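Local coordinates for protein 6-phosphogluconolactonase (Shewanella baltica, PDB 3NWP) that probably hydrolyses 6-phosphogluconolactone to 6-phosphogluconate, the second step of the oxidative pentose phosphate pathway, at residues 76-80 with 81-85; 84-87 with 88-92; 177-180 with 181-184. All blocks are in the same frame, centred on the assembly; numbering follows the deposited sequence.

Contact 1 (76-80 with 81-85)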
# COMPACT_ATOMS: atom_id res chain seq x y z
N VAL A 76 16.31 4.14 4.13
CA VAL A 76 17.43 3.29 4.42
C VAL A 76 17.84 2.71 3.06
O VAL A 76 17.07 2.81 2.09
CB VAL A 76 17.07 2.15 5.39
CG1 VAL A 76 16.61 2.66 6.81
CG2 VAL A 76 16.01 1.21 4.76
N GLU A 77 19.05 2.14 2.96
CA GLU A 77 19.47 1.58 1.69
C GLU A 77 18.50 0.51 1.23
O GLU A 77 17.94 -0.23 2.04
CB GLU A 77 20.87 0.96 1.80
CG GLU A 77 21.99 1.96 2.12
CD GLU A 77 22.21 2.93 1.00
OE1 GLU A 77 22.50 2.45 -0.11
OE2 GLU A 77 22.08 4.15 1.24
N ALA A 78 18.39 0.36 -0.08
CA ALA A 78 17.39 -0.54 -0.67
C ALA A 78 17.72 -2.01 -0.48
O ALA A 78 16.86 -2.86 -0.74
CB ALA A 78 17.19 -0.20 -2.16
N ASP A 79 18.94 -2.33 -0.03
CA ASP A 79 19.30 -3.68 0.39
C ASP A 79 19.34 -3.86 1.91
O ASP A 79 19.71 -4.92 2.40
CB ASP A 79 20.64 -4.08 -0.26
CG ASP A 79 21.81 -3.23 0.20
OD1 ASP A 79 21.64 -2.26 0.99
OD2 ASP A 79 22.93 -3.55 -0.24
N ALA A 80 18.88 -2.88 2.68
CA ALA A 80 18.88 -3.02 4.12
C ALA A 80 17.69 -3.82 4.64
O ALA A 80 16.67 -3.96 3.95
CB ALA A 80 18.91 -1.64 4.82
N ASP A 81 17.84 -4.34 5.86
CA ASP A 81 16.79 -5.10 6.53
C ASP A 81 15.45 -4.36 6.46
O ASP A 81 14.45 -4.90 6.00
CB ASP A 81 17.16 -5.32 8.00
CG ASP A 81 16.14 -6.15 8.75
OD1 ASP A 81 15.80 -7.25 8.27
OD2 ASP A 81 15.68 -5.71 9.83
N ALA A 82 15.47 -3.09 6.85
CA ALA A 82 14.25 -2.29 6.97
C ALA A 82 13.66 -1.78 5.65
O ALA A 82 12.65 -1.06 5.68
CB ALA A 82 14.50 -1.11 7.95
N SER A 83 14.23 -2.14 4.49
CA SER A 83 13.76 -1.62 3.22
C SER A 83 12.53 -2.38 2.73
O SER A 83 12.55 -3.61 2.62
CB SER A 83 14.84 -1.73 2.16
OG SER A 83 14.35 -1.28 0.91
N ASN A 84 11.47 -1.66 2.36
CA ASN A 84 10.31 -2.30 1.71
C ASN A 84 10.66 -2.74 0.29
O ASN A 84 10.22 -3.82 -0.16
CB ASN A 84 9.12 -1.34 1.67
CG ASN A 84 8.49 -1.10 3.04
OD1 ASN A 84 8.63 -1.91 3.97
ND2 ASN A 84 7.80 0.05 3.18
N GLU A 85 11.47 -1.96 -0.40
CA GLU A 85 11.92 -2.32 -1.74
C GLU A 85 12.63 -3.68 -1.68
O GLU A 85 12.42 -4.51 -2.56
CB GLU A 85 12.84 -1.25 -2.31
CG GLU A 85 13.55 -1.62 -3.59
CD GLU A 85 14.22 -0.48 -4.30
OE1 GLU A 85 13.99 0.71 -3.97
OE2 GLU A 85 14.97 -0.79 -5.28
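Ser83 turns its side chain into the loop made by residues 76-80, and its CB rests against two carbonyl oxygens, Glu77 O and Ala80 O. A capping residue can thus serve two purposes at once: its backbone closes a turn while its hydroxyl turns to the helix. The turn is closed by Ser83 N, which donates to Ala80 O over 3.1 Å with a nearly straight N-H...O angle of 163°. This is the second of two type I beta turns in succession, Glu77 to Ala80 and Ala80 to Ser83, the first held by Ala80 N bonded to Glu77 O at 2.9 Å. With OG anti to its own backbone N (chi1 177°), Ser83 sends the hydroxyl past Ala78, OG lying 3.5 Å from Ala78 CA, and there OG accepts from Arg86 N, the N-cap bond of the helix. On one flank of this serine the methyl of Ala78 lies against the carboxylate end of Glu85, Ala78 CB to Glu85 CD 3.7 Å, while Glu85 OE2 finds its charged partner in Arg89. On another, Val76 CG2 lies over the backbone where Ala82 meets Ser83, 3.8 Å from Ser83 N, and the same CG2 is 4.2 Å from Ala82 CB. Both Val76 and Ala82 touch His173 of another loop. The carboxylate of Glu73, in strand 66-74, accepts from Asn84 N and Glu85 N. The double turn joins that strand of the central sheet to helix 84-91.

Contact 2 (84-87 with 88-92)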
# COMPACT_ATOMS: atom_id res chain seq x y z
N ASN A 84 11.47 -1.66 2.36
CA ASN A 84 10.31 -2.30 1.71
C ASN A 84 10.66 -2.74 0.29
O ASN A 84 10.22 -3.82 -0.16
CB ASN A 84 9.12 -1.34 1.67
CG ASN A 84 8.49 -1.10 3.04
OD1 ASN A 84 8.63 -1.91 3.97
ND2 ASN A 84 7.80 0.05 3.18
N GLU A 85 11.47 -1.96 -0.40
CA GLU A 85 11.92 -2.32 -1.74
C GLU A 85 12.63 -3.68 -1.68
O GLU A 85 12.42 -4.51 -2.56
CB GLU A 85 12.84 -1.25 -2.31
CG GLU A 85 13.55 -1.62 -3.59
CD GLU A 85 14.22 -0.48 -4.30
OE1 GLU A 85 13.99 0.71 -3.97
OE2 GLU A 85 14.97 -0.79 -5.28
N ARG A 86 13.50 -3.89 -0.71
CA ARG A 86 14.19 -5.17 -0.62
C ARG A 86 13.21 -6.35 -0.55
O ARG A 86 13.41 -7.35 -1.25
CB ARG A 86 15.08 -5.19 0.59
CG ARG A 86 15.78 -6.54 0.82
CD ARG A 86 16.58 -6.61 2.12
NE ARG A 86 15.76 -6.62 3.35
CZ ARG A 86 15.14 -7.70 3.86
NH1 ARG A 86 15.18 -8.87 3.23
NH2 ARG A 86 14.46 -7.60 4.98
N LEU A 87 12.18 -6.22 0.28
CA LEU A 87 11.17 -7.29 0.41
C LEU A 87 10.41 -7.51 -0.91
O LEU A 87 10.17 -8.66 -1.32
CB LEU A 87 10.19 -6.99 1.56
CG LEU A 87 10.70 -7.03 2.99
CD1 LEU A 87 9.53 -6.65 3.91
CD2 LEU A 87 11.25 -8.39 3.36
N VAL A 88 10.04 -6.44 -1.60
CA VAL A 88 9.32 -6.52 -2.86
C VAL A 88 10.21 -7.20 -3.92
O VAL A 88 9.76 -8.08 -4.68
CB VAL A 88 8.79 -5.12 -3.29
CG1 VAL A 88 8.27 -5.20 -4.72
CG2 VAL A 88 7.73 -4.67 -2.28
N ARG A 89 11.48 -6.83 -3.96
CA ARG A 89 12.35 -7.42 -4.98
C ARG A 89 12.58 -8.91 -4.66
O ARG A 89 12.67 -9.72 -5.61
CB ARG A 89 13.67 -6.66 -5.06
CG ARG A 89 13.57 -5.26 -5.69
CD ARG A 89 14.93 -4.63 -5.89
NE ARG A 89 14.85 -3.30 -6.47
CZ ARG A 89 14.58 -3.03 -7.73
NH1 ARG A 89 14.39 -3.99 -8.64
NH2 ARG A 89 14.54 -1.76 -8.11
N GLU A 90 12.70 -9.27 -3.40
CA GLU A 90 12.97 -10.65 -3.08
C GLU A 90 11.78 -11.55 -3.38
O GLU A 90 11.97 -12.67 -3.91
CB GLU A 90 13.38 -10.86 -1.63
CG GLU A 90 14.74 -10.23 -1.29
CD GLU A 90 15.24 -10.55 0.14
OE1 GLU A 90 16.14 -9.81 0.64
OE2 GLU A 90 14.74 -11.53 0.74
N HIS A 91 10.58 -11.08 -3.03
CA HIS A 91 9.40 -11.92 -3.02
C HIS A 91 8.39 -11.71 -4.15
O HIS A 91 7.75 -12.68 -4.54
CB HIS A 91 8.66 -11.80 -1.68
CG HIS A 91 9.49 -12.19 -0.51
ND1 HIS A 91 9.70 -13.52 -0.17
CD2 HIS A 91 10.21 -11.46 0.37
CE1 HIS A 91 10.51 -13.58 0.88
NE2 HIS A 91 10.83 -12.34 1.23
N LEU A 92 8.18 -10.47 -4.60
CA LEU A 92 7.22 -10.20 -5.67
C LEU A 92 7.85 -10.25 -7.07
O LEU A 92 7.25 -10.79 -7.99
CB LEU A 92 6.48 -8.86 -5.41
CG LEU A 92 5.44 -8.43 -6.46
CD1 LEU A 92 4.32 -9.48 -6.49
CD2 LEU A 92 4.85 -7.03 -6.08
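Glu85 OE2 is gripped by two nitrogens of Arg89, NE at 2.8 Å and NH2 at 3.0 Å, an i to i+4 salt bridge along helix 84-91 of the beta-alpha-beta unit that links strands 66-74 and 101-102. The two side chains run side by side in the same direction. Arg89 offers the edge of its guanidinium, with OE2 in its plane, but the carboxylate is turned 51° from that plane: NE comes in on the anti side of OE2, NH2 from above the carboxylate. Phe102 of strand 101-102 touches both residues, placing the pair beside the sheet. The same two residues are also joined in the backbone, Arg89 N to Glu85 O at 2.9 Å.

The same spacing brings Arg86 to Glu90, here as a single bond between side chains that cross obliquely. A bend at chi3 (70°) folds the Arg86 chain back, which leaves NE and NH2 to the carbonyls of Ala80 and Asp81 and NH1 to the glutamate. Leu87 CG lies over one face of this guanidinium, toward the rim. At its edge, in one of two conformers of the glutamate, Arg86 NH1 meets Glu90 OE1 at 2.9 Å, descending on it from above the carboxylate plane.

Contact 3 (177-180 with 181-184); sequences TLSK and SAIL
Ser179 OG accepts from Ala182 N at 3.1 Å, the capping bond that starts helix 180-184, and the buried, close-packed side of the contact gathers round it. The hydroxyl stands between the serine's own backbone N and carbonyl carbon (chi1 59°), a torsion that points it at the N-H of Ala182 in the first turn, where Ala182 CB lies 3.4 Å from Ser179 OG. OG also hydrogen-bonds to Ala161 O, so a buried oxygen is held both by the helix's own N-H and by the loop that carries Ala161. Close by, Ser181 OG bonds to Thr159 O. With an alanine here in place of Ser179, Ala182 N is likely to lose its capping acceptor and Ala161 O its partner, leaving the first turn less firmly held. Beside the cap, Leu178 and Ile183 cross at about a right angle, with Leu178 CD1 meeting Ile183 CD1 at 3.9 Å. Ile183 N also bonds to Ser179 O at 2.9 Å, which ties this buried side to the backbone.

The solvent side, partly exposed, is less fixed in its side chains. In one of two conformers, the aliphatic stem of Lys180 slants across Leu184, Lys180 CG to Leu184 CD1 3.7 Å. A bend at chi3 then takes its NZ to a weak bond with Leu157 O. The backbone stays firm, Leu184 N bonding to Lys180 O at 2.8 Å. The whole is a serine N-cap at a strand-to-helix junction, where strand 175-178 of the mixed sheet passes directly into a short helix.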
# COMPACT_ATOMS: atom_id res chain seq x y z
N THR A 177 6.22 8.57 1.93
CA THR A 177 4.91 7.95 1.76
C THR A 177 4.21 8.50 0.55
O THR A 177 4.24 9.71 0.29
CB THR A 177 4.06 8.17 3.03
OG1 THR A 177 2.87 7.33 2.99
CG2 THR A 177 3.61 9.62 3.23
N LEU A 178 3.42 7.66 -0.10
CA LEU A 178 2.43 8.20 -1.01
C LEU A 178 1.43 8.99 -0.19
O LEU A 178 1.11 8.68 0.94
CB LEU A 178 1.76 7.10 -1.86
CG LEU A 178 2.62 6.27 -2.78
CD1 LEU A 178 1.75 5.41 -3.77
CD2 LEU A 178 3.68 7.06 -3.53
N SER A 179 0.88 10.04 -0.80
CA SER A 179 -0.10 10.89 -0.18
C SER A 179 -1.49 10.28 -0.20
O SER A 179 -1.75 9.38 -0.96
CB SER A 179 -0.17 12.24 -0.90
OG SER A 179 -0.51 12.06 -2.26
N LYS A 180 -2.37 10.80 0.65
CA LYS A 180 -3.77 10.40 0.57
C LYS A 180 -4.34 10.67 -0.82
O LYS A 180 -5.04 9.81 -1.41
CB LYS A 180 -4.59 11.09 1.64
CG LYS A 180 -6.05 10.65 1.72
CD LYS A 180 -6.91 11.70 2.42
CE LYS A 180 -7.30 12.83 1.50
NZ LYS A 180 -8.01 13.91 2.27
N SER A 181 -4.09 11.85 -1.36
CA SER A 181 -4.64 12.16 -2.67
C SER A 181 -4.18 11.13 -3.72
O SER A 181 -4.98 10.69 -4.57
CB SER A 181 -4.31 13.59 -3.10
OG SER A 181 -2.95 13.78 -3.14
N ALA A 182 -2.92 10.70 -3.64
CA ALA A 182 -2.41 9.67 -4.57
C ALA A 182 -3.09 8.32 -4.33
O ALA A 182 -3.51 7.63 -5.27
CB ALA A 182 -0.88 9.50 -4.40
N ILE A 183 -3.17 7.91 -3.08
CA ILE A 183 -3.73 6.56 -2.71
C ILE A 183 -5.19 6.49 -3.08
O ILE A 183 -5.66 5.44 -3.56
CB ILE A 183 -3.49 6.26 -1.22
CG1 ILE A 183 -2.02 5.99 -0.93
CG2 ILE A 183 -4.38 5.12 -0.62
CD1 ILE A 183 -1.41 4.68 -1.54
N LEU A 184 -5.95 7.56 -2.83
CA LEU A 184 -7.40 7.55 -3.15
C LEU A 184 -7.70 7.75 -4.61
O LEU A 184 -8.83 7.36 -5.02
CB LEU A 184 -8.14 8.57 -2.29
CG LEU A 184 -8.20 8.26 -0.81
CD1 LEU A 184 -9.02 9.36 -0.12
CD2 LEU A 184 -8.76 6.81 -0.46

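Contacts 1 and 2 are successive pieces of one structure: they share Asn84 and Glu85, and Arg86 of the helix reaches back to Ala80 O and Asp81 of the loop. Contact 3 lies about 21 Å from each, centre to centre, and across the chain's centre from contact 2. Contacts 1 and 3 illustrate the same principle, a serine opening a helix that follows a strand, but the first does so through a partly buried double turn nearer the surface and the third deeper in the fold, with leucine and isoleucine packed beside it. Contact 2 differs in chemistry: past the cap, charged pairs on the helix take over, with its buried residues facing the sheet.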